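Local coordinates for protein GDSL-esterase (Pseudoalteromonas sp., PDB 3HP4) that acts as an esterase of a psychrotrophic bacterium, belongs to the GDSL (SGNH hydrolase) family and probably has lysophospholipase activity, at residues T4-G9 / V40-S45. Sequence-based numbering, arbitrary orientation.
Sequences TILILG and VLINAS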
loop_
_atom_site.group_PDB
_atom_site.type_symbol
_atom_site.label_atom_id
_atom_site.label_comp_id
_atom_site.label_asym_id
_atom_site.label_seq_id
_atom_site.Cartn_x
_atom_site.Cartn_y
_atom_site.Cartn_z
ATOM N N THR A 4 8.885 -12.059 5.474
ATOM C CA THR A 4 7.489 -12.283 5.140
ATOM C C THR A 4 6.752 -10.951 5.304
ATOM O O THR A 4 6.649 -10.417 6.450
ATOM C CB THR A 4 6.937 -13.321 6.086
ATOM O OG1 THR A 4 7.636 -14.562 5.878
ATOM C CG2 THR A 4 5.444 -13.517 5.815
ATOM N N ILE A 5 6.186 -10.484 4.221
ATOM C CA ILE A 5 5.612 -9.126 4.178
ATOM C C ILE A 5 4.112 -9.226 4.000
ATOM O O ILE A 5 3.646 -9.721 2.982
ATOM C CB ILE A 5 6.203 -8.308 2.988
ATOM C CG1 ILE A 5 7.700 -8.308 3.045
ATOM C CG2 ILE A 5 5.646 -6.863 3.097
ATOM C CD1 ILE A 5 8.372 -7.581 1.823
ATOM N N LEU A 6 3.363 -8.743 4.981
ATOM C CA LEU A 6 1.903 -8.610 4.861
ATOM C C LEU A 6 1.588 -7.331 4.128
ATOM O O LEU A 6 1.972 -6.236 4.607
ATOM C CB LEU A 6 1.312 -8.592 6.284
ATOM C CG LEU A 6 -0.215 -8.477 6.333
ATOM C CD1 LEU A 6 -0.848 -9.798 5.882
ATOM C CD2 LEU A 6 -0.679 -8.162 7.753
ATOM N N ILE A 7 0.906 -7.422 3.000
ATOM C CA ILE A 7 0.529 -6.274 2.147
ATOM C C ILE A 7 -0.877 -5.871 2.573
ATOM O O ILE A 7 -1.842 -6.623 2.296
ATOM C CB ILE A 7 0.560 -6.667 0.619
ATOM C CG1 ILE A 7 1.897 -7.283 0.216
ATOM C CG2 ILE A 7 0.249 -5.445 -0.308
ATOM C CD1 ILE A 7 3.085 -6.283 0.311
ATOM N N LEU A 8 -1.017 -4.746 3.247
ATOM C CA LEU A 8 -2.319 -4.293 3.741
ATOM C C LEU A 8 -2.728 -3.137 2.837
ATOM O O LEU A 8 -2.482 -1.969 3.121
ATOM C CB LEU A 8 -2.185 -3.884 5.198
ATOM C CG LEU A 8 -3.494 -3.679 5.960
ATOM C CD1 LEU A 8 -4.141 -5.048 6.275
ATOM C CD2 LEU A 8 -3.195 -2.894 7.242
ATOM N N GLY A 9 -3.357 -3.512 1.708
ATOM C CA GLY A 9 -3.700 -2.538 0.650
ATOM C C GLY A 9 -5.164 -2.494 0.330
ATOM O O GLY A 9 -6.025 -3.086 0.999
ATOM N N VAL A 40 8.514 -13.482 0.987
ATOM C CA VAL A 40 7.163 -14.031 0.757
ATOM C C VAL A 40 6.176 -12.916 1.000
ATOM O O VAL A 40 6.161 -12.313 2.066
ATOM C CB VAL A 40 6.910 -15.203 1.690
ATOM C CG1 VAL A 40 5.460 -15.650 1.531
ATOM C CG2 VAL A 40 7.877 -16.336 1.375
ATOM N N LEU A 41 5.331 -12.664 0.024
ATOM C CA LEU A 41 4.255 -11.663 0.151
ATOM C C LEU A 41 2.956 -12.320 0.550
ATOM O O LEU A 41 2.593 -13.357 -0.002
ATOM C CB LEU A 41 4.057 -10.944 -1.182
ATOM C CG LEU A 41 5.350 -10.347 -1.764
ATOM C CD1 LEU A 41 4.976 -9.642 -3.085
ATOM C CD2 LEU A 41 5.990 -9.377 -0.837
ATOM N N ILE A 42 2.267 -11.731 1.517
ATOM C CA ILE A 42 0.916 -12.204 1.893
ATOM C C ILE A 42 -0.010 -11.067 1.563
ATOM O O ILE A 42 0.066 -9.994 2.178
ATOM C CB ILE A 42 0.825 -12.555 3.394
ATOM C CG1 ILE A 42 1.858 -13.617 3.783
ATOM C CG2 ILE A 42 -0.633 -12.958 3.740
ATOM C CD1 ILE A 42 1.910 -13.820 5.337
ATOM N N ASN A 43 -0.872 -11.239 0.595
ATOM C CA ASN A 43 -1.751 -10.154 0.180
ATOM C C ASN A 43 -3.021 -10.130 1.039
ATOM O O ASN A 43 -3.786 -11.075 1.039
ATOM C CB ASN A 43 -2.125 -10.299 -1.288
ATOM C CG ASN A 43 -2.588 -8.974 -1.869
ATOM O OD1 ASN A 43 -2.740 -7.991 -1.118
ATOM N ND2 ASN A 43 -2.791 -8.916 -3.163
ATOM N N ALA A 44 -3.204 -9.092 1.839
ATOM C CA ALA A 44 -4.392 -8.872 2.614
ATOM C C ALA A 44 -5.128 -7.670 2.126
ATOM O O ALA A 44 -5.836 -7.027 2.896
ATOM C CB ALA A 44 -4.045 -8.778 4.137
ATOM N N SER A 45 -4.988 -7.328 0.865
ATOM C CA SER A 45 -5.652 -6.133 0.306
ATOM C C SER A 45 -7.112 -6.414 0.027
ATOM O O SER A 45 -7.472 -7.530 -0.377
ATOM C CB SER A 45 -4.929 -5.760 -0.987
ATOM O OG SER A 45 -3.582 -5.439 -0.705
HETATM O O HOH W 1 -6.129 -4.261 3.558
#
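Asn43 sets its flat amide obliquely across Ile7, with Asn43 OD1 4.0 Å from Ile7 CB. Two donors approach OD1 differently: Ser45 OG lies in the amide's carbonyl plane (2.7 Å), while Ser45 N comes from above it, 48° out of plane, closing an Asx turn. ND2 bonds to Ser13 O, so both ends of the amide are held. Chi1 of -159° puts CG beside its own carbonyl carbon, and chi2 near zero then brings OD1 round to Ser45.

Upstream, the strands run parallel in register from Thr4–Val40 to Ile7–Asn43; Ile7 N to Ile42 O (2.8 Å) is practically straight at 179°. Thr4 CG2 meets Ile42 CD1 at 3.6 Å. Leu6 CD1 packs on Ala44 CB at 3.8 Å, on the face covered by helix 51-65, whose Leu61 touches both side chains. Leu41 lies beside Ile5 on the face turned to helix 24-34.

Where the ladder ends, one water donates to Gly9 O (2.8 Å) and to Ala44 O, which also accepts from Arg57 NH2. With an alanine in place of Ser45 the in-plane donor is gone, and the amide, left with the Ser45 N and Ser13 bonds, is likely to be less firmly set. Chemically, apolar contacts, three nearly straight backbone bonds and a more bent one from Ala44 N to Ile7 O join the strands, whereas polar turn and water mark the end where the chain runs on to the phosphonylated serine, two residues after Gly9.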